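Local structure of uncharacterized protein (Parabacteroides merdae, 4R7F) at residues N42-G47 against A288-V293; G150-D155 against H160-F165; G236-N241 against Y344-L349. The protein is of unknown function but has three immunoglobulin-like beta-sandwich domains and contains a region matching the first domain of type 9 secretion system plug proteins. One frame throughout, in Å; residues are numbered along the deposited sequence.

Overall arrangement
Along the chain the order is 42-47, then both segments of contact 2, then 236-241, 288-293 and 344-349, so contacts 1 and 3 alternate. Their centres lie 18 Å apart, and both reach the five-stranded mixed sheet that includes strands 239-245 and 290-298. Contact 3 joins this sheet to the one holding strand 342-352, while contact 1 joins it to strand 39-46 near the start of the chain. Contact 2 belongs to another four-stranded sheet. Its centre is 40 Å from that of contact 1 and 30 Å from that of contact 3. Contacts 1 and 3 thus tie one shared sheet to two others, while contact 2 lies apart.

Contact 1 of 3, residues N42-G47 against A288-V293; sequences NFDGLG and ADYYIV
Tyr290 reaches toward Asp44 and Leu46 with the far end of its ring. The hydroxyl OH donates a hydrogen bond to Asp44 OD2, which lies at the ring edge and in the ring plane. The modelled OH to OD2 distance of 2.4 Å is very short, so its exact value is doubtful. The carboxylate of Asp44 is turned 76° from the ring. Leu46 approaches differently. Its CD2 methyl sits over one ring face, displaced toward the rim, 4.0 Å from Tyr290 CE1. One tyrosine therefore meets a polar group at its edge and an apolar one on its face. Tyr290 CG stands anti to the carbonyl carbon (chi1 -85°), which sends the ring out toward strand 39-46. The backbone N of Tyr290 bonds Asp289 OD1 at 2.7 Å, meeting it from above the carboxylate plane. The buried charge of Asp44 has further partners: OD2 forms a salt bridge with Lys340 and OD1 takes a hydrogen bond from Asn98. Thr16 OG1 also bonds the Tyr290 hydroxyl. The pair marks a buried junction where the sheet of strand 39-46, in the plug-protein-like part, meets the mixed sheet of strand 290-298, in a protein with immunoglobulin-like beta-sandwich domains.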
# COMPACT_ATOMS: atom_id res chain seq x y z
N ASN A 42 -9.69 -11.14 -19.80
CA ASN A 42 -10.22 -12.43 -19.45
C ASN A 42 -11.78 -12.39 -19.35
O ASN A 42 -12.37 -11.47 -18.78
CB ASN A 42 -9.61 -12.82 -18.11
CG ASN A 42 -9.72 -14.29 -17.84
OD1 ASN A 42 -10.82 -14.84 -17.66
ND2 ASN A 42 -8.59 -14.96 -17.82
N PHE A 43 -12.43 -13.40 -19.89
CA PHE A 43 -13.87 -13.41 -19.91
C PHE A 43 -14.37 -14.80 -20.17
O PHE A 43 -13.62 -15.62 -20.68
CB PHE A 43 -14.39 -12.45 -20.99
CG PHE A 43 -14.10 -12.86 -22.39
CD1 PHE A 43 -12.93 -12.48 -23.01
CD2 PHE A 43 -15.02 -13.61 -23.12
CE1 PHE A 43 -12.67 -12.84 -24.33
CE2 PHE A 43 -14.76 -13.97 -24.44
CZ PHE A 43 -13.58 -13.58 -25.05
N ASP A 44 -15.63 -15.06 -19.83
CA ASP A 44 -16.26 -16.32 -20.14
C ASP A 44 -17.32 -16.13 -21.21
O ASP A 44 -18.00 -15.14 -21.24
CB ASP A 44 -16.93 -16.90 -18.90
CG ASP A 44 -15.96 -17.34 -17.85
OD1 ASP A 44 -14.79 -17.64 -18.17
OD2 ASP A 44 -16.39 -17.38 -16.68
N GLY A 45 -17.46 -17.11 -22.10
CA GLY A 45 -18.66 -17.26 -22.92
C GLY A 45 -19.54 -18.40 -22.41
O GLY A 45 -19.08 -19.54 -22.27
N LEU A 46 -20.81 -18.12 -22.12
CA LEU A 46 -21.70 -19.17 -21.57
C LEU A 46 -22.31 -20.03 -22.69
O LEU A 46 -22.46 -19.57 -23.83
CB LEU A 46 -22.82 -18.54 -20.74
CG LEU A 46 -22.46 -17.67 -19.53
CD1 LEU A 46 -23.56 -17.76 -18.50
CD2 LEU A 46 -21.15 -18.03 -18.86
N GLY A 47 -22.69 -21.27 -22.34
CA GLY A 47 -23.04 -22.31 -23.32
C GLY A 47 -21.93 -23.35 -23.41
O GLY A 47 -20.87 -23.19 -22.80
N ALA A 288 -14.72 -22.65 -11.29
CA ALA A 288 -15.72 -21.88 -10.55
C ALA A 288 -17.04 -21.91 -11.29
O ALA A 288 -17.08 -21.73 -12.51
CB ALA A 288 -15.25 -20.46 -10.39
N ASP A 289 -18.12 -22.13 -10.55
CA ASP A 289 -19.46 -22.23 -11.13
C ASP A 289 -20.12 -20.83 -11.11
O ASP A 289 -19.56 -19.89 -10.54
CB ASP A 289 -20.27 -23.27 -10.30
CG ASP A 289 -21.43 -23.87 -11.06
OD1 ASP A 289 -21.75 -23.36 -12.17
OD2 ASP A 289 -22.03 -24.85 -10.56
N TYR A 290 -21.30 -20.72 -11.72
CA TYR A 290 -22.06 -19.48 -11.81
C TYR A 290 -23.33 -19.74 -11.04
O TYR A 290 -24.06 -20.67 -11.37
CB TYR A 290 -22.41 -19.08 -13.28
CG TYR A 290 -21.32 -18.29 -14.02
CD1 TYR A 290 -20.29 -18.93 -14.72
CD2 TYR A 290 -21.29 -16.92 -13.99
CE1 TYR A 290 -19.29 -18.22 -15.36
CE2 TYR A 290 -20.29 -16.19 -14.63
CZ TYR A 290 -19.30 -16.83 -15.31
OH TYR A 290 -18.33 -16.09 -15.93
N TYR A 291 -23.59 -18.91 -10.04
CA TYR A 291 -24.77 -19.01 -9.20
C TYR A 291 -25.56 -17.71 -9.36
O TYR A 291 -25.00 -16.69 -9.75
CB TYR A 291 -24.39 -19.20 -7.72
CG TYR A 291 -23.64 -20.50 -7.36
CD1 TYR A 291 -23.42 -21.53 -8.29
CD2 TYR A 291 -23.17 -20.71 -6.06
CE1 TYR A 291 -22.74 -22.70 -7.94
CE2 TYR A 291 -22.51 -21.88 -5.71
CZ TYR A 291 -22.30 -22.87 -6.64
OH TYR A 291 -21.63 -24.03 -6.28
N ILE A 292 -26.85 -17.75 -9.08
CA ILE A 292 -27.65 -16.53 -9.03
C ILE A 292 -27.43 -15.92 -7.67
O ILE A 292 -27.79 -16.52 -6.66
CB ILE A 292 -29.15 -16.79 -9.14
CG1 ILE A 292 -29.50 -17.51 -10.43
CG2 ILE A 292 -29.91 -15.47 -9.09
CD1 ILE A 292 -29.20 -16.70 -11.65
N VAL A 293 -26.86 -14.72 -7.62
CA VAL A 293 -26.69 -14.06 -6.33
C VAL A 293 -27.74 -12.99 -6.11
O VAL A 293 -27.98 -12.18 -6.98
CB VAL A 293 -25.29 -13.49 -6.20
CG1 VAL A 293 -25.09 -12.87 -4.84
CG2 VAL A 293 -24.28 -14.59 -6.49

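Contact 2 of 3, residues G150-D155 against H160-F165; sequences GNTDID and HQQVSF
An ST turn at Thr152 shapes the loop between antiparallel strands 143-149 and 160-168, and Gln162 and His160 of the second strand hold that loop from their side. In the turn, Thr152 OG1 accepts from Ile154 N at 3.0 Å. The same hydroxyl donates to Asp155 OD1. Gln162 grips Asp153 twice. Its OE1 accepts from Asp153 N at 2.8 Å, in the carbonyl plane. Its NE2 donates to Asp153 OD2 at 2.9 Å, coming from well above the carboxylate plane. Gln162 CG lies anti to the backbone N (chi1 173°), and the extended chain beyond it carries the amide to the loop. Putting an alanine at Gln162 would probably leave Asp153 N and OD2 without these mates and let the turn shift. His160 ND1 donates to Asp155 OD2 at 2.8 Å, with an angle of 162° at the hydrogen. Ile154 CD1 sits over the centre of the imidazole in a CH-pi contact, 4.1 Å from the ring centroid. A water accepts from His160 N and also bonds Gly150 O and Asp155 OD1. Tyr212 and Arg214 of strand 207-219 touch Asp153 and Ile154. This is a beta-hairpin loop closed by side-chain hydrogen bonds, probably in an immunoglobulin-like sandwich.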
# COMPACT_ATOMS: atom_id res chain seq x y z
N GLY A 150 -7.74 13.65 4.12
CA GLY A 150 -9.09 13.95 4.60
C GLY A 150 -9.17 15.36 5.15
O GLY A 150 -10.24 15.86 5.47
N ASN A 151 -8.04 16.03 5.25
CA ASN A 151 -8.03 17.42 5.56
C ASN A 151 -7.95 18.21 4.29
O ASN A 151 -6.89 18.26 3.66
CB ASN A 151 -6.85 17.77 6.47
CG ASN A 151 -6.88 19.21 6.91
OD1 ASN A 151 -7.90 19.88 6.85
ND2 ASN A 151 -5.75 19.69 7.36
N THR A 152 -9.07 18.81 3.93
CA THR A 152 -9.28 19.41 2.62
C THR A 152 -9.47 20.89 2.76
O THR A 152 -9.48 21.43 3.86
CB THR A 152 -10.53 18.83 1.93
OG1 THR A 152 -11.71 19.47 2.42
CG2 THR A 152 -10.61 17.33 2.15
N ASP A 153 -9.63 21.53 1.63
CA ASP A 153 -9.87 22.96 1.61
C ASP A 153 -11.26 23.35 2.05
O ASP A 153 -11.45 24.51 2.37
CB ASP A 153 -9.65 23.49 0.20
CG ASP A 153 -8.22 23.32 -0.26
OD1 ASP A 153 -7.31 23.27 0.62
OD2 ASP A 153 -8.04 23.25 -1.50
N ILE A 154 -12.22 22.41 2.06
CA ILE A 154 -13.59 22.75 2.43
C ILE A 154 -14.05 22.15 3.73
O ILE A 154 -15.13 22.50 4.22
CB ILE A 154 -14.62 22.34 1.33
CG1 ILE A 154 -14.68 20.81 1.17
CG2 ILE A 154 -14.25 23.03 0.02
CD1 ILE A 154 -15.67 20.35 0.12
N ASP A 155 -13.28 21.21 4.26
CA ASP A 155 -13.56 20.65 5.57
C ASP A 155 -12.31 19.97 6.15
O ASP A 155 -11.24 19.94 5.52
CB ASP A 155 -14.77 19.70 5.51
CG ASP A 155 -14.51 18.41 4.70
OD1 ASP A 155 -13.38 18.21 4.17
OD2 ASP A 155 -15.46 17.56 4.61
N HIS A 160 -14.78 14.20 3.30
CA HIS A 160 -14.14 14.28 1.99
C HIS A 160 -12.68 13.88 2.02
O HIS A 160 -12.07 13.76 3.09
CB HIS A 160 -14.23 15.70 1.44
CG HIS A 160 -15.62 16.14 1.15
ND1 HIS A 160 -16.43 16.70 2.11
CD2 HIS A 160 -16.33 16.13 0.00
CE1 HIS A 160 -17.60 17.01 1.56
NE2 HIS A 160 -17.55 16.68 0.28
N GLN A 161 -12.16 13.65 0.82
CA GLN A 161 -10.77 13.42 0.58
C GLN A 161 -10.32 14.36 -0.53
O GLN A 161 -11.04 14.58 -1.49
CB GLN A 161 -10.52 11.95 0.19
CG GLN A 161 -10.30 11.11 1.42
CD GLN A 161 -10.40 9.62 1.21
OE1 GLN A 161 -10.29 9.08 0.10
NE2 GLN A 161 -10.60 8.95 2.31
N GLN A 162 -9.12 14.90 -0.42
CA GLN A 162 -8.60 15.76 -1.47
C GLN A 162 -7.28 15.22 -1.99
O GLN A 162 -6.38 14.90 -1.22
CB GLN A 162 -8.42 17.16 -0.92
CG GLN A 162 -7.72 18.15 -1.84
CD GLN A 162 -8.07 19.62 -1.50
OE1 GLN A 162 -8.56 19.92 -0.41
NE2 GLN A 162 -7.88 20.51 -2.46
N VAL A 163 -7.18 15.17 -3.31
CA VAL A 163 -5.96 14.78 -4.01
C VAL A 163 -5.14 15.99 -4.42
O VAL A 163 -5.67 16.98 -4.91
CB VAL A 163 -6.32 14.07 -5.32
CG1 VAL A 163 -5.06 13.66 -6.06
CG2 VAL A 163 -7.20 12.86 -5.03
N SER A 164 -3.84 15.87 -4.24
CA SER A 164 -2.91 16.97 -4.46
C SER A 164 -1.81 16.30 -5.26
O SER A 164 -1.40 15.18 -4.92
CB SER A 164 -2.34 17.50 -3.13
OG SER A 164 -3.33 17.97 -2.20
N PHE A 165 -1.36 16.93 -6.34
CA PHE A 165 -0.22 16.37 -7.07
C PHE A 165 0.62 17.37 -7.83
O PHE A 165 0.15 18.45 -8.15
CB PHE A 165 -0.64 15.20 -7.97
CG PHE A 165 -1.40 15.61 -9.21
CD1 PHE A 165 -2.77 15.78 -9.19
CD2 PHE A 165 -0.73 15.80 -10.41
CE1 PHE A 165 -3.47 16.13 -10.34
CE2 PHE A 165 -1.41 16.19 -11.55
CZ PHE A 165 -2.78 16.34 -11.52
O HOH W 1 -12.94 15.62 5.20

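Contact 3 of 3, residues G236-N241 against Y344-L349; sequences GMHVEN and YNYQYL
His238 and Tyr346 meet through a single narrow touch. The hydroxyl of Tyr346 lies 3.3 Å from His238 CD2 and approaches the imidazole obliquely. The histidine carbon itself lies at the edge of the tyrosine ring, near its plane. The two side chains cross at about a right angle, and only the hydroxyl of the tyrosine comes close to the imidazole. Asp256 probably holds the two ends close. Its OD1 bonds His238 NE2, and its OD2 bonds the hydroxyls of both Tyr346 and Tyr348. Those two hydroxyl OH atoms, of Tyr346 and Tyr348, are 4.4 Å apart. The carboxylate would probably favour a protonated His238.

The tyrosine side is the tight one. Tyr346 is buried, and its CG sits between the backbone N and the carbonyl carbon (chi1 71°), which turns the ring toward the histidine. Phe295 meets the ring edge-to-face.

The histidine side is looser. His238 belongs to a type II beta turn from Gly236 to Val239, closed by Val239 N to Gly236 O at 3.0 Å. It takes the third position with a positive phi of 67°. Its neighbour Met237, a selenomethionine, is exposed, as are Glu240 and Asn241. Glu240 is also poorly ordered. Glu240 and Asn241 face Glu252 of strand 248-253 in a classic beta bulge, and the side chain of buried Val239 touches the same strand.

The turn leads into strand 239-245, an outermost strand of the five-stranded mixed sheet, beside strand 248-253. Tyr346 belongs to strand 342-352, which pairs with strands 225-228, 274-276 and 305-310. The contact therefore bridges two sheets.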
# COMPACT_ATOMS: atom_id res chain seq x y z
N GLY A 236 -20.79 -18.69 3.03
CA GLY A 236 -19.61 -17.84 3.14
C GLY A 236 -19.92 -16.49 3.78
O GLY A 236 -21.01 -16.27 4.32
N MSE A 237 -18.95 -15.59 3.71
CA MSE A 237 -19.06 -14.26 4.29
C MSE A 237 -20.24 -13.57 3.68
O MSE A 237 -20.36 -13.47 2.45
CB MSE A 237 -17.79 -13.50 3.93
CG MSE A 237 -17.80 -12.02 4.37
SE MSE A 237 -16.11 -11.22 3.77
CE MSE A 237 -14.76 -12.11 4.91
N HIS A 238 -21.11 -13.07 4.55
CA HIS A 238 -22.29 -12.30 4.17
C HIS A 238 -23.32 -13.12 3.42
O HIS A 238 -24.19 -12.56 2.77
CB HIS A 238 -21.90 -11.05 3.37
CG HIS A 238 -22.85 -9.91 3.55
ND1 HIS A 238 -23.06 -9.30 4.77
CD2 HIS A 238 -23.64 -9.26 2.66
CE1 HIS A 238 -23.92 -8.30 4.62
NE2 HIS A 238 -24.29 -8.26 3.35
N VAL A 239 -23.27 -14.43 3.56
CA VAL A 239 -24.27 -15.29 2.90
C VAL A 239 -25.22 -15.90 3.92
O VAL A 239 -24.79 -16.53 4.86
CB VAL A 239 -23.57 -16.40 2.14
CG1 VAL A 239 -24.58 -17.46 1.72
CG2 VAL A 239 -22.80 -15.81 0.95
N GLU A 240 -26.52 -15.72 3.69
CA GLU A 240 -27.57 -16.13 4.64
C GLU A 240 -27.95 -17.59 4.37
O GLU A 240 -28.27 -18.33 5.28
CB GLU A 240 -28.79 -15.21 4.48
CG GLU A 240 -29.95 -15.42 5.44
CD GLU A 240 -29.62 -15.07 6.89
OE1 GLU A 240 -29.02 -14.00 7.15
OE2 GLU A 240 -29.97 -15.88 7.79
N ASN A 241 -27.89 -18.00 3.11
CA ASN A 241 -28.30 -19.34 2.72
C ASN A 241 -28.03 -19.56 1.25
O ASN A 241 -28.06 -18.63 0.44
CB ASN A 241 -29.79 -19.55 3.00
CG ASN A 241 -30.23 -21.00 2.79
OD1 ASN A 241 -29.62 -21.95 3.30
ND2 ASN A 241 -31.29 -21.17 2.02
N TYR A 344 -16.25 -10.95 -3.63
CA TYR A 344 -16.69 -9.71 -4.30
C TYR A 344 -16.71 -8.52 -3.36
O TYR A 344 -17.24 -8.61 -2.25
CB TYR A 344 -18.08 -9.91 -4.93
CG TYR A 344 -18.08 -10.78 -6.19
CD1 TYR A 344 -17.92 -12.17 -6.12
CD2 TYR A 344 -18.24 -10.20 -7.47
CE1 TYR A 344 -17.91 -12.96 -7.27
CE2 TYR A 344 -18.21 -10.97 -8.61
CZ TYR A 344 -18.04 -12.35 -8.51
OH TYR A 344 -18.03 -13.09 -9.66
N ASN A 345 -16.13 -7.40 -3.81
CA ASN A 345 -16.45 -6.10 -3.24
C ASN A 345 -17.67 -5.51 -3.98
O ASN A 345 -17.81 -5.67 -5.20
CB ASN A 345 -15.32 -5.08 -3.43
CG ASN A 345 -14.08 -5.31 -2.56
OD1 ASN A 345 -13.30 -4.39 -2.38
ND2 ASN A 345 -13.87 -6.51 -2.05
N TYR A 346 -18.48 -4.74 -3.28
CA TYR A 346 -19.60 -4.07 -3.91
C TYR A 346 -20.11 -2.94 -3.04
O TYR A 346 -19.82 -2.89 -1.86
CB TYR A 346 -20.75 -5.07 -4.22
CG TYR A 346 -21.51 -5.61 -3.01
CD1 TYR A 346 -21.02 -6.66 -2.24
CD2 TYR A 346 -22.74 -5.08 -2.66
CE1 TYR A 346 -21.75 -7.15 -1.15
CE2 TYR A 346 -23.46 -5.56 -1.57
CZ TYR A 346 -22.97 -6.58 -0.81
OH TYR A 346 -23.75 -7.03 0.25
N GLN A 347 -20.87 -2.03 -3.64
CA GLN A 347 -21.53 -0.98 -2.91
C GLN A 347 -22.69 -0.47 -3.73
O GLN A 347 -22.92 -0.87 -4.89
CB GLN A 347 -20.57 0.15 -2.62
CG GLN A 347 -20.19 0.92 -3.85
CD GLN A 347 -19.20 2.05 -3.60
OE1 GLN A 347 -18.89 2.41 -2.46
NE2 GLN A 347 -18.71 2.62 -4.69
N TYR A 348 -23.40 0.45 -3.12
CA TYR A 348 -24.62 0.97 -3.65
C TYR A 348 -24.48 2.48 -3.83
O TYR A 348 -24.27 3.21 -2.87
CB TYR A 348 -25.75 0.68 -2.66
CG TYR A 348 -26.09 -0.79 -2.46
CD1 TYR A 348 -26.74 -1.55 -3.45
CD2 TYR A 348 -25.81 -1.40 -1.26
CE1 TYR A 348 -27.07 -2.88 -3.22
CE2 TYR A 348 -26.13 -2.72 -1.04
CZ TYR A 348 -26.74 -3.46 -2.00
OH TYR A 348 -27.04 -4.77 -1.70
N LEU A 349 -24.60 2.93 -5.06
CA LEU A 349 -24.49 4.34 -5.36
C LEU A 349 -25.85 4.88 -5.74
O LEU A 349 -26.61 4.22 -6.39
CB LEU A 349 -23.53 4.56 -6.53
CG LEU A 349 -22.06 4.22 -6.35
CD1 LEU A 349 -21.33 4.59 -7.64
CD2 LEU A 349 -21.47 4.99 -5.18